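Local coordinates for putative cytoplasmic protein (Salmonella enterica subsp. enterica serovar Typhimurium, PDB 4IQN) that is of unknown function but belongs to the DUF5066 family and is probably cytoplasmic, at residues R63-L66 and P72-E75; H88-D93 and A135-I140; E95-V100 and M113-N118; P150-E155 and F159-S164; N172-S175 and G181-E184. All blocks are in the same frame, centred on the assembly; numbering follows the deposited sequence.

Overall arrangement
Contacts 2, 3 and 4 form one continuous block, whereas contacts 1 and 5 lie apart from it. Contact 4 is the last hairpin of the four-stranded antiparallel sheet, and contact 2 sits on the neighbouring strand 135-140; their centres are 10 Å apart. Contact 3 is nested within the loop closed by contact 2, with centres 12 Å apart, and its Trp-116 and Ala-96 pack on the selenomethionine Met-154 of contact 4. Contact 1 ties up a long loop, its nearest atoms about 7 Å from contact 2. Contact 5 follows contact 4 through helix 166-174 and lies 33 Å, centre to centre, from contact 3, across the middle of the chain.

Contact 1 (R63-L66 and P72-E75); sequences RDLL and PVIE
Leu-65 spreads its two methyls over Val-73 and Ile-74. CD1 meets Val-73 CG2 at 3.6 Å, while CD2 faces Ile-74 CD1 at 4.2 Å. The fork faces this way because CG stands between the backbone N and the carbonyl carbon (chi1 70°). Leu-65 and Ile-74 cross at about a right angle and touch through their methyls. Ile-74 adopts the same kind of first torsion (55°), which lays CG1 near the backbone of the other segment, 3.8 Å from Arg-63 O. Leu-66 makes a separate patch: its CD2 sits 3.8 Å from Pro-72 CD, against the rigid, puckered proline ring, which offers a compact apolar surface to a leucine methyl.

Polar backbone atoms are joined indirectly. A water donates to Leu-65 O (2.6 Å) and accepts from Val-73 N (2.8 Å), bridging the two backbones beside the apolar side chains. Gln-78 NE2 clasps both Arg-63 O and Ile-74 O, and the guanidinium of Arg-63 turns outward to Thr-25 and Pro-26. This is a water-bridged closure of an irregular loop, the long connection between strands 48-49 and 86-87, held by aliphatic packing.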
# COMPACT_ATOMS: atom_id res chain seq x y z
N ARG A 63 -8.28 14.22 -0.10
CA ARG A 63 -8.50 12.85 -0.53
C ARG A 63 -8.13 12.66 -2.00
O ARG A 63 -8.06 11.51 -2.47
CB ARG A 63 -9.95 12.42 -0.26
CG ARG A 63 -10.90 12.81 -1.34
CD ARG A 63 -12.35 12.58 -0.91
NE ARG A 63 -12.77 13.53 0.10
CZ ARG A 63 -13.98 13.52 0.65
NH1 ARG A 63 -14.86 12.61 0.27
NH2 ARG A 63 -14.31 14.41 1.55
N ASP A 64 -7.91 13.78 -2.70
CA ASP A 64 -7.63 13.78 -4.13
C ASP A 64 -6.23 14.34 -4.45
O ASP A 64 -5.96 14.79 -5.58
CB ASP A 64 -8.73 14.58 -4.86
CG ASP A 64 -10.10 13.90 -4.83
OD1 ASP A 64 -10.14 12.64 -4.90
OD2 ASP A 64 -11.14 14.62 -4.75
N LEU A 65 -5.33 14.30 -3.48
CA LEU A 65 -3.98 14.86 -3.66
C LEU A 65 -3.25 14.20 -4.81
O LEU A 65 -3.51 13.05 -5.15
CB LEU A 65 -3.18 14.78 -2.36
CG LEU A 65 -2.76 13.40 -1.91
CD1 LEU A 65 -1.37 13.06 -2.46
CD2 LEU A 65 -2.72 13.35 -0.39
N LEU A 66 -2.39 14.99 -5.44
CA LEU A 66 -1.55 14.59 -6.55
C LEU A 66 -0.12 14.97 -6.16
O LEU A 66 0.13 16.09 -5.75
CB LEU A 66 -1.96 15.35 -7.83
CG LEU A 66 -3.31 14.98 -8.46
CD1 LEU A 66 -3.72 15.87 -9.63
CD2 LEU A 66 -3.24 13.52 -8.92
N PRO A 72 -1.84 10.46 -8.62
CA PRO A 72 -2.46 10.23 -7.33
C PRO A 72 -1.67 9.28 -6.42
O PRO A 72 -0.71 8.67 -6.88
CB PRO A 72 -3.82 9.64 -7.69
CG PRO A 72 -3.64 8.99 -9.01
CD PRO A 72 -2.63 9.86 -9.72
N VAL A 73 -2.07 9.20 -5.15
CA VAL A 73 -1.44 8.32 -4.17
C VAL A 73 -2.47 7.43 -3.47
O VAL A 73 -2.23 6.22 -3.22
CB VAL A 73 -0.74 9.13 -3.10
CG1 VAL A 73 -0.09 8.24 -2.04
CG2 VAL A 73 0.29 10.08 -3.72
N ILE A 74 -3.60 8.05 -3.11
CA ILE A 74 -4.60 7.37 -2.30
C ILE A 74 -5.94 7.29 -3.00
O ILE A 74 -6.97 7.28 -2.35
CB ILE A 74 -4.73 8.08 -0.94
CG1 ILE A 74 -5.03 9.58 -1.13
CG2 ILE A 74 -3.45 7.95 -0.13
CD1 ILE A 74 -5.43 10.25 0.15
N GLU A 75 -5.94 7.23 -4.32
CA GLU A 75 -7.18 7.19 -5.10
C GLU A 75 -7.87 5.83 -5.07
O GLU A 75 -9.05 5.71 -4.72
CB GLU A 75 -6.91 7.60 -6.53
CG GLU A 75 -8.11 7.66 -7.44
CD GLU A 75 -7.70 8.19 -8.78
OE1 GLU A 75 -7.31 7.38 -9.62
OE2 GLU A 75 -7.71 9.42 -8.95
O HOH W 1 -4.28 10.66 -4.34

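Contact 2 (H88-D93 and A135-I140); sequences HSYSPD and AIFIYI
The ring of Phe-137 receives Tyr-90 at its edge: Tyr-90 CD2 lies near the phenyl plane and CE2 within it, and each is 3.8 Å from Phe-137 CE1. Seen from the tyrosine, that carbon arrives obliquely. The two side chains run at about a right angle, so ring carbons touch without any face-on overlap. Pro-92 CB adds an oblique approach to the same phenyl group, 4.0 Å from Phe-137 CZ. Two neighbouring ring carbons of Phe-137 thus serve two residues of the loop.

The torsions bring these groups together. Tyr-90 has CG anti to its backbone N (chi1 -170°), carrying the ring to the strand, while Phe-137 extends to the loop with CG beside its backbone N (chi1 -48°). Met-154 and Arg-127, from the strands to each side, also touch Phe-137. A large aromatic suits this place because it must span the 8.8 Å that separates Tyr-90 CA from Phe-137 CA.

The loop is held in shape by its own polar groups. Ser-89 OG donates to Tyr-90 O at 2.9 Å, coming from above the carbonyl plane. Pro-92 occupies the N-cap position of helix 93-99, where the helix needs no N-H from it. Tyr-90 OH bonds to Glu-95 OE2 on that helix. Between these two segments the pairing is purely apolar, which implies that buried carbon surface joins them, whereas the loop's hydrogen bonds to the sheet run to Leu-125 of strand 124-128, from Ser-89 OG and the Tyr-90 backbone.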
# COMPACT_ATOMS: atom_id res chain seq x y z
N HIS A 88 -12.18 -2.49 2.79
CA HIS A 88 -12.05 -3.93 2.50
C HIS A 88 -10.66 -4.17 1.89
O HIS A 88 -10.08 -3.26 1.31
CB HIS A 88 -13.15 -4.39 1.57
CG HIS A 88 -14.50 -4.43 2.23
ND1 HIS A 88 -15.21 -5.60 2.40
CD2 HIS A 88 -15.23 -3.46 2.82
CE1 HIS A 88 -16.34 -5.33 3.04
NE2 HIS A 88 -16.37 -4.04 3.31
N SER A 89 -10.13 -5.36 2.09
CA SER A 89 -8.81 -5.69 1.59
C SER A 89 -8.77 -5.66 0.07
O SER A 89 -9.71 -5.98 -0.63
CB SER A 89 -8.29 -7.06 2.14
OG SER A 89 -6.96 -7.33 1.64
N TYR A 90 -7.60 -5.30 -0.44
CA TYR A 90 -7.29 -5.43 -1.83
C TYR A 90 -6.60 -6.77 -1.99
O TYR A 90 -5.96 -7.26 -1.05
CB TYR A 90 -6.32 -4.31 -2.20
CG TYR A 90 -6.03 -4.09 -3.64
CD1 TYR A 90 -6.83 -3.23 -4.41
CD2 TYR A 90 -4.91 -4.70 -4.26
CE1 TYR A 90 -6.56 -3.01 -5.75
CE2 TYR A 90 -4.65 -4.49 -5.60
CZ TYR A 90 -5.47 -3.62 -6.31
OH TYR A 90 -5.22 -3.36 -7.61
N SER A 91 -6.69 -7.34 -3.16
CA SER A 91 -6.00 -8.61 -3.43
C SER A 91 -5.24 -8.40 -4.72
O SER A 91 -5.81 -7.88 -5.66
CB SER A 91 -7.00 -9.77 -3.55
OG SER A 91 -6.31 -11.00 -3.84
N PRO A 92 -3.97 -8.84 -4.78
CA PRO A 92 -3.16 -8.51 -5.91
C PRO A 92 -3.27 -9.46 -7.11
O PRO A 92 -2.32 -9.63 -7.86
CB PRO A 92 -1.76 -8.62 -5.31
CG PRO A 92 -1.88 -9.81 -4.41
CD PRO A 92 -3.25 -9.68 -3.81
N ASP A 93 -4.41 -10.04 -7.36
CA ASP A 93 -4.52 -11.01 -8.43
C ASP A 93 -4.27 -10.39 -9.84
O ASP A 93 -3.62 -11.03 -10.66
CB ASP A 93 -5.83 -11.76 -8.36
CG ASP A 93 -5.98 -12.49 -7.04
OD1 ASP A 93 -6.45 -11.76 -6.15
OD2 ASP A 93 -5.62 -13.73 -6.89
N ALA A 135 3.66 -2.14 -8.24
CA ALA A 135 2.51 -1.99 -7.32
C ALA A 135 3.03 -1.74 -5.91
O ALA A 135 4.04 -2.35 -5.48
CB ALA A 135 1.63 -3.26 -7.35
N ILE A 136 2.33 -0.88 -5.16
CA ILE A 136 2.73 -0.52 -3.83
C ILE A 136 1.51 -0.81 -2.94
O ILE A 136 0.37 -0.51 -3.35
CB ILE A 136 2.99 1.01 -3.71
CG1 ILE A 136 3.99 1.55 -4.74
CG2 ILE A 136 3.38 1.41 -2.31
CD1 ILE A 136 5.34 0.95 -4.61
N PHE A 137 1.75 -1.39 -1.75
CA PHE A 137 0.64 -1.74 -0.83
C PHE A 137 1.05 -1.39 0.58
O PHE A 137 2.22 -1.47 0.96
CB PHE A 137 0.33 -3.24 -0.83
CG PHE A 137 0.20 -3.86 -2.17
CD1 PHE A 137 -1.02 -3.95 -2.82
CD2 PHE A 137 1.31 -4.41 -2.80
CE1 PHE A 137 -1.14 -4.53 -4.06
CE2 PHE A 137 1.19 -5.01 -4.02
CZ PHE A 137 -0.02 -5.07 -4.67
N ILE A 138 0.08 -0.98 1.38
CA ILE A 138 0.25 -0.96 2.78
C ILE A 138 -0.09 -2.38 3.25
O ILE A 138 -1.15 -2.93 2.89
CB ILE A 138 -0.65 0.09 3.46
CG1 ILE A 138 -0.52 1.47 2.80
CG2 ILE A 138 -0.28 0.22 4.91
CD1 ILE A 138 -1.45 2.50 3.44
N TYR A 139 0.82 -2.94 4.03
CA TYR A 139 0.76 -4.35 4.45
C TYR A 139 0.17 -4.38 5.83
O TYR A 139 0.84 -4.01 6.80
CB TYR A 139 2.19 -4.94 4.46
CG TYR A 139 2.26 -6.43 4.28
CD1 TYR A 139 1.82 -7.04 3.11
CD2 TYR A 139 2.80 -7.25 5.27
CE1 TYR A 139 1.88 -8.43 2.94
CE2 TYR A 139 2.87 -8.65 5.10
CZ TYR A 139 2.41 -9.23 3.94
OH TYR A 139 2.47 -10.63 3.76
N ILE A 140 -1.10 -4.80 5.95
CA ILE A 140 -1.84 -4.61 7.19
C ILE A 140 -1.57 -5.77 8.18
O ILE A 140 -2.31 -6.73 8.23
CB ILE A 140 -3.33 -4.49 6.91
CG1 ILE A 140 -3.62 -3.42 5.87
CG2 ILE A 140 -4.11 -4.20 8.21
CD1 ILE A 140 -3.15 -2.00 6.18

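Contact 3 (E95-V100 and M113-N118); sequences EAYYGV and MPVWSN
Ala-96 CB is the small knob of this contact, seated in the notch between Val-115 CG1 and the six-membered part of the Trp-116 indole. It lies 3.7 Å from Val-115 CG1 and 3.5 Å from Trp-116 CE3, reaching the indole obliquely. A single methyl is the right size here, because helix 93-99 comes so close that Ala-96 CA and Trp-116 CA are 6.7 Å apart.

In return, the fork of Val-115 fits between Ala-96 and the Tyr-97 ring: with CG1 anti to the backbone N (chi1 175°), CG1 leans on Ala-96, and CG2 touches Tyr-97 CD1 at 3.9 Å. Tyrosine and valine cross at about a right angle, and the methyl approaches the ring obliquely. Phe-216 packs on both of them from helix 214-217, and Met-154 of the sheet covers Ala-96 and Trp-116. The indole is also flanked by Tyr-212, whose ring meets it edge-to-face.

The polar ends of the large aromatics find partners beyond the two segments. Tyr-97 OH bonds to Ile-107 O, and Trp-116 NE1 to Glu-210 OE1, bonds consistent with fixing the rotation of each ring alongside the packing. Between 95-100 and 113-118 themselves the chemistry is wholly apolar, a matter of shape fit and buried carbon; the polar tie between helix and loop comes from Asp-93, at the start of the helix, whose OD2 accepts from Trp-116 N.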
# COMPACT_ATOMS: atom_id res chain seq x y z
N GLU A 95 -2.46 -7.67 -10.67
CA GLU A 95 -1.02 -7.39 -10.76
C GLU A 95 -0.25 -8.68 -10.99
O GLU A 95 0.64 -8.72 -11.82
CB GLU A 95 -0.55 -6.70 -9.48
CG GLU A 95 -1.06 -5.27 -9.30
CD GLU A 95 -2.47 -5.12 -8.67
OE1 GLU A 95 -3.17 -6.15 -8.43
OE2 GLU A 95 -2.85 -3.94 -8.41
N ALA A 96 -0.63 -9.75 -10.29
CA ALA A 96 0.01 -11.07 -10.46
C ALA A 96 -0.19 -11.67 -11.84
O ALA A 96 0.72 -12.25 -12.44
CB ALA A 96 -0.51 -12.05 -9.40
N TYR A 97 -1.42 -11.55 -12.33
CA TYR A 97 -1.79 -12.02 -13.64
C TYR A 97 -1.01 -11.30 -14.75
O TYR A 97 -0.41 -11.94 -15.64
CB TYR A 97 -3.27 -11.80 -13.81
CG TYR A 97 -3.93 -12.63 -14.85
CD1 TYR A 97 -3.95 -14.01 -14.74
CD2 TYR A 97 -4.56 -12.05 -15.92
CE1 TYR A 97 -4.60 -14.79 -15.67
CE2 TYR A 97 -5.21 -12.82 -16.88
CZ TYR A 97 -5.23 -14.20 -16.75
OH TYR A 97 -5.86 -15.03 -17.66
N TYR A 98 -0.99 -9.98 -14.67
CA TYR A 98 -0.19 -9.16 -15.60
C TYR A 98 1.31 -9.50 -15.44
O TYR A 98 2.08 -9.45 -16.42
CB TYR A 98 -0.48 -7.65 -15.40
CG TYR A 98 0.64 -6.79 -15.85
CD1 TYR A 98 0.76 -6.43 -17.21
CD2 TYR A 98 1.64 -6.37 -14.96
CE1 TYR A 98 1.82 -5.66 -17.66
CE2 TYR A 98 2.71 -5.59 -15.40
CZ TYR A 98 2.79 -5.24 -16.75
OH TYR A 98 3.82 -4.49 -17.17
N GLY A 99 1.74 -9.86 -14.23
CA GLY A 99 3.15 -10.12 -13.94
C GLY A 99 3.75 -11.29 -14.70
O GLY A 99 4.94 -11.30 -14.99
N VAL A 100 2.94 -12.31 -14.99
CA VAL A 100 3.40 -13.44 -15.78
C VAL A 100 2.94 -13.33 -17.22
O VAL A 100 2.96 -14.31 -17.96
CB VAL A 100 3.05 -14.80 -15.16
CG1 VAL A 100 3.91 -15.06 -13.94
CG2 VAL A 100 1.56 -14.88 -14.80
N MSE A 113 -8.82 -17.77 -11.44
CA MSE A 113 -8.84 -17.45 -10.01
C MSE A 113 -8.79 -18.71 -9.18
O MSE A 113 -9.44 -19.69 -9.55
CB MSE A 113 -9.98 -16.49 -9.66
CG MSE A 113 -9.65 -15.12 -10.26
SE MSE A 113 -8.31 -14.10 -9.25
CE MSE A 113 -9.36 -13.77 -7.63
N PRO A 114 -8.33 -18.59 -7.94
CA PRO A 114 -7.30 -17.68 -7.47
C PRO A 114 -5.97 -17.66 -8.17
O PRO A 114 -5.39 -18.72 -8.42
CB PRO A 114 -7.12 -18.09 -6.01
CG PRO A 114 -7.36 -19.56 -6.02
CD PRO A 114 -8.43 -19.79 -7.06
N VAL A 115 -5.49 -16.45 -8.46
CA VAL A 115 -4.18 -16.30 -9.09
C VAL A 115 -3.08 -16.31 -8.02
O VAL A 115 -2.10 -17.07 -8.12
CB VAL A 115 -4.12 -15.04 -9.96
CG1 VAL A 115 -2.70 -14.83 -10.51
CG2 VAL A 115 -5.06 -15.18 -11.14
N TRP A 116 -3.22 -15.45 -7.03
CA TRP A 116 -2.33 -15.37 -5.89
C TRP A 116 -2.81 -16.26 -4.78
O TRP A 116 -3.96 -16.70 -4.80
CB TRP A 116 -2.27 -13.93 -5.39
CG TRP A 116 -1.02 -13.54 -4.71
CD1 TRP A 116 -0.88 -13.17 -3.42
CD2 TRP A 116 0.30 -13.44 -5.31
NE1 TRP A 116 0.43 -12.83 -3.17
CE2 TRP A 116 1.17 -13.01 -4.31
CE3 TRP A 116 0.80 -13.66 -6.59
CZ2 TRP A 116 2.54 -12.78 -4.55
CZ3 TRP A 116 2.14 -13.48 -6.82
CH2 TRP A 116 3.00 -13.03 -5.80
N SER A 117 -1.93 -16.55 -3.84
CA SER A 117 -2.27 -17.36 -2.67
C SER A 117 -3.49 -16.80 -1.96
O SER A 117 -3.70 -15.60 -1.93
CB SER A 117 -1.11 -17.37 -1.68
OG SER A 117 -1.46 -18.07 -0.50
N ASN A 118 -4.31 -17.69 -1.44
CA ASN A 118 -5.46 -17.30 -0.59
C ASN A 118 -5.33 -17.89 0.80
O ASN A 118 -6.32 -18.13 1.48
CB ASN A 118 -6.79 -17.72 -1.23
CG ASN A 118 -6.88 -19.20 -1.54
OD1 ASN A 118 -5.99 -20.01 -1.24
ND2 ASN A 118 -8.00 -19.59 -2.11

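Contact 4 (P150-E155 and F159-S164); sequences PIARME and FWLAES
A beta hairpin joins strand 151-155 to strand 158-161, and Arg-153 and Trp-160 are its hydrogen-bonded pair. Arg-153 N donates to Trp-160 O (2.8 Å) and Trp-160 N to Arg-153 O (2.9 Å). Beyond the regular pairing, Ala-162 N donates to Ile-151 O and Ile-151 N to Glu-163 O.

Arg-153 and Trp-160 share one face of the sheet. A first torsion of 68° folds the Trp-160 indole back over its partner, and Arg-153 CB makes a CH-pi contact 3.8 Å from the centroid of the six-membered ring. Glu-155 CB lies at the ring's edge. Further out, Arg-153 runs extended past Ala-162 CB, which touches Arg-153 CD at 3.5 Å. Its guanidinium then grips Glu-163 side-on: NE to OE1 at 3.0 Å and NH2 to OE2 at 2.7 Å, both on syn lone pairs, with the two planes 27° apart.

Within the four-stranded antiparallel sheet, 158-161 is an outermost strand, and 135-140 borders 151-155 on the other side. Ala-152, Met-154, Phe-159 and Leu-161 occupy the face that looks toward Trp-116 and helix 190-207. Small Ala-152 admits the phenyl ring, its CB 3.7 Å from Phe-159 CZ, and Leu-161 CD2 rests 3.8 Å from Pro-150 CB. Gln-134 binds Arg-153 NH1 through OE1 and Glu-155 OE2 through NE2.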
# COMPACT_ATOMS: atom_id res chain seq x y z
N PRO A 150 3.93 -1.61 7.49
CA PRO A 150 4.96 -1.62 6.43
C PRO A 150 4.39 -1.37 5.03
O PRO A 150 3.18 -1.47 4.81
CB PRO A 150 5.52 -3.04 6.49
CG PRO A 150 4.98 -3.66 7.72
CD PRO A 150 3.71 -2.94 8.06
N ILE A 151 5.27 -1.05 4.09
CA ILE A 151 4.94 -1.03 2.68
C ILE A 151 5.46 -2.31 2.02
O ILE A 151 6.56 -2.79 2.35
CB ILE A 151 5.61 0.19 2.02
CG1 ILE A 151 4.97 1.47 2.58
CG2 ILE A 151 5.52 0.14 0.49
CD1 ILE A 151 3.54 1.69 2.10
N ALA A 152 4.66 -2.87 1.12
CA ALA A 152 5.08 -3.97 0.26
C ALA A 152 5.10 -3.48 -1.17
O ALA A 152 4.31 -2.58 -1.55
CB ALA A 152 4.15 -5.14 0.40
N ARG A 153 5.99 -4.08 -1.97
CA ARG A 153 6.10 -3.81 -3.38
C ARG A 153 5.92 -5.08 -4.20
O ARG A 153 6.26 -6.18 -3.73
CB ARG A 153 7.48 -3.17 -3.72
CG ARG A 153 7.60 -1.75 -3.27
CD ARG A 153 8.98 -1.20 -3.51
NE ARG A 153 9.08 0.21 -3.22
CZ ARG A 153 9.01 1.19 -4.13
NH1 ARG A 153 8.88 0.94 -5.42
NH2 ARG A 153 9.14 2.44 -3.74
N MSE A 154 5.39 -4.94 -5.40
CA MSE A 154 5.28 -6.05 -6.34
C MSE A 154 5.70 -5.61 -7.72
O MSE A 154 5.24 -4.61 -8.25
CB MSE A 154 3.89 -6.66 -6.30
CG MSE A 154 3.69 -7.74 -7.36
SE MSE A 154 1.93 -8.47 -7.08
CE MSE A 154 2.30 -10.25 -7.81
N GLU A 155 6.58 -6.38 -8.32
CA GLU A 155 7.02 -6.11 -9.68
C GLU A 155 7.07 -7.42 -10.41
O GLU A 155 7.68 -8.36 -9.92
CB GLU A 155 8.41 -5.50 -9.70
CG GLU A 155 8.76 -4.99 -11.09
CD GLU A 155 10.20 -4.59 -11.19
OE1 GLU A 155 11.09 -5.48 -11.09
OE2 GLU A 155 10.42 -3.37 -11.36
N PHE A 159 7.14 -10.19 -4.98
CA PHE A 159 6.41 -9.43 -3.94
C PHE A 159 7.29 -9.39 -2.71
O PHE A 159 7.77 -10.43 -2.28
CB PHE A 159 5.09 -10.17 -3.63
CG PHE A 159 4.21 -9.48 -2.62
CD1 PHE A 159 4.56 -9.44 -1.29
CD2 PHE A 159 3.01 -8.92 -3.01
CE1 PHE A 159 3.76 -8.81 -0.35
CE2 PHE A 159 2.20 -8.28 -2.08
CZ PHE A 159 2.58 -8.23 -0.76
N TRP A 160 7.56 -8.21 -2.16
CA TRP A 160 8.45 -8.07 -1.01
C TRP A 160 8.14 -6.88 -0.10
O TRP A 160 7.57 -5.90 -0.54
CB TRP A 160 9.93 -7.95 -1.46
CG TRP A 160 10.27 -6.68 -2.21
CD1 TRP A 160 10.91 -5.58 -1.69
CD2 TRP A 160 10.07 -6.41 -3.60
NE1 TRP A 160 11.09 -4.65 -2.67
CE2 TRP A 160 10.58 -5.11 -3.85
CE3 TRP A 160 9.46 -7.09 -4.66
CZ2 TRP A 160 10.50 -4.49 -5.08
CZ3 TRP A 160 9.41 -6.49 -5.91
CH2 TRP A 160 9.95 -5.20 -6.11
N LEU A 161 8.53 -6.98 1.16
CA LEU A 161 8.45 -5.85 2.09
C LEU A 161 9.57 -4.87 1.77
O LEU A 161 10.74 -5.25 1.61
CB LEU A 161 8.57 -6.26 3.52
CG LEU A 161 7.35 -6.48 4.37
CD1 LEU A 161 7.79 -6.11 5.78
CD2 LEU A 161 6.07 -5.78 3.98
N ALA A 162 9.18 -3.62 1.69
CA ALA A 162 10.06 -2.58 1.21
C ALA A 162 10.20 -1.44 2.27
O ALA A 162 10.79 -1.68 3.36
CB ALA A 162 9.58 -2.13 -0.15
N GLU A 163 9.69 -0.23 2.01
CA GLU A 163 9.78 0.86 2.95
C GLU A 163 9.15 0.53 4.32
O GLU A 163 8.24 -0.33 4.42
CB GLU A 163 9.13 2.12 2.37
CG GLU A 163 9.83 2.78 1.19
CD GLU A 163 9.52 2.22 -0.19
OE1 GLU A 163 8.91 1.14 -0.35
OE2 GLU A 163 9.90 2.90 -1.19
N SER A 164 9.67 1.20 5.34
CA SER A 164 9.27 1.01 6.72
C SER A 164 7.78 1.38 6.87
O SER A 164 7.09 0.76 7.67
CB SER A 164 10.08 1.85 7.69
OG SER A 164 10.01 3.25 7.43

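Contact 5 (N172-S175 and G181-E184); sequences NIIS and GFTE
Phe-182 brings the CE2 corner of its ring to Ser-175 CB, 3.7 Å away, in an oblique approach. The contact belongs to the connection between helix 166-174 and helix 190-207, in which the chain leaves one helix and folds back past its last residues. A chi1 of 60° keeps Phe-182 CG close to both its own N and its own C, and swings the ring back across the chain to the helix end. Leu-14 and Met-4 also touch the ring, so an aromatic here links the connection to the N-terminal part of the protein. Ile-174 lies near it as well, but is modelled in two conformers.

A small residue suits position 175 because the returning chain passes close by: Ser-175 CA and Thr-183 CA are 4.9 Å apart. The carbonyl oxygens of Ser-175 and Phe-182 stand 3.3 Å apart, two acceptors with no bond between them. Glu-184, bent at its second torsion (85°), curls over the serine and brings CG to 3.2 Å from Ser-175 OG. The intervening Thr-183 turns away; its N bonds to Asp-186 OD2 and its OG1 to Glu-185 N, and both bonds run forward to pin Thr-183 to the turn that follows.

The serine is bonded within its own segment. Its N reaches Asn-172 O at 3.2 Å, and the same oxygen accepts a second bond, from Ser-175 OG at 2.8 Å, the hydroxyl lying 17° off the carbonyl plane.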
# COMPACT_ATOMS: atom_id res chain seq x y z
N ASN A 172 10.42 9.82 0.08
CA ASN A 172 11.21 9.47 -1.10
C ASN A 172 10.55 10.02 -2.39
O ASN A 172 11.23 10.63 -3.21
CB ASN A 172 11.50 7.99 -1.15
CG ASN A 172 12.63 7.58 -0.21
OD1 ASN A 172 12.43 7.26 0.97
ND2 ASN A 172 13.81 7.60 -0.72
N ILE A 173 9.23 9.88 -2.52
CA ILE A 173 8.53 10.43 -3.69
C ILE A 173 8.79 11.93 -3.82
O ILE A 173 9.13 12.42 -4.88
CB ILE A 173 7.01 10.15 -3.65
CG1 ILE A 173 6.71 8.66 -3.79
CG2 ILE A 173 6.24 10.98 -4.67
CD1 ILE A 173 7.14 8.04 -5.09
N ILE A 174 8.64 12.63 -2.70
CA ILE A 174 8.73 14.08 -2.67
C ILE A 174 10.15 14.63 -2.80
O ILE A 174 10.33 15.79 -3.16
CB ILE A 174 8.11 14.58 -1.35
CG1 ILE A 174 6.59 14.42 -1.45
CG2 ILE A 174 8.51 16.01 -1.07
CD1 ILE A 174 5.86 14.67 -0.15
N SER A 175 11.15 13.79 -2.56
CA SER A 175 12.57 14.23 -2.57
C SER A 175 13.05 14.79 -3.91
O SER A 175 13.97 15.59 -3.94
CB SER A 175 13.53 13.09 -2.11
OG SER A 175 13.59 12.05 -3.08
N GLY A 181 14.17 21.00 -0.22
CA GLY A 181 15.09 21.10 0.92
C GLY A 181 15.95 19.87 1.22
O GLY A 181 16.81 19.93 2.10
N PHE A 182 15.73 18.78 0.49
CA PHE A 182 16.49 17.57 0.70
C PHE A 182 16.48 16.73 -0.59
O PHE A 182 15.72 17.04 -1.55
CB PHE A 182 15.97 16.77 1.93
CG PHE A 182 14.53 16.36 1.83
CD1 PHE A 182 13.53 17.20 2.28
CD2 PHE A 182 14.18 15.15 1.26
CE1 PHE A 182 12.21 16.82 2.20
CE2 PHE A 182 12.84 14.78 1.14
CZ PHE A 182 11.87 15.63 1.61
N THR A 183 17.35 15.72 -0.64
CA THR A 183 17.36 14.75 -1.73
C THR A 183 17.29 13.34 -1.15
O THR A 183 17.33 13.15 0.06
CB THR A 183 18.64 14.83 -2.62
OG1 THR A 183 19.77 14.35 -1.91
CG2 THR A 183 18.91 16.22 -3.12
N GLU A 184 17.25 12.38 -2.06
CA GLU A 184 17.26 10.95 -1.73
C GLU A 184 18.46 10.58 -0.86
O GLU A 184 18.39 9.63 -0.06
CB GLU A 184 17.27 10.08 -3.03
CG GLU A 184 16.20 10.40 -4.08
CD GLU A 184 16.56 11.54 -5.05
OE1 GLU A 184 17.74 11.93 -5.09
OE2 GLU A 184 15.65 12.05 -5.76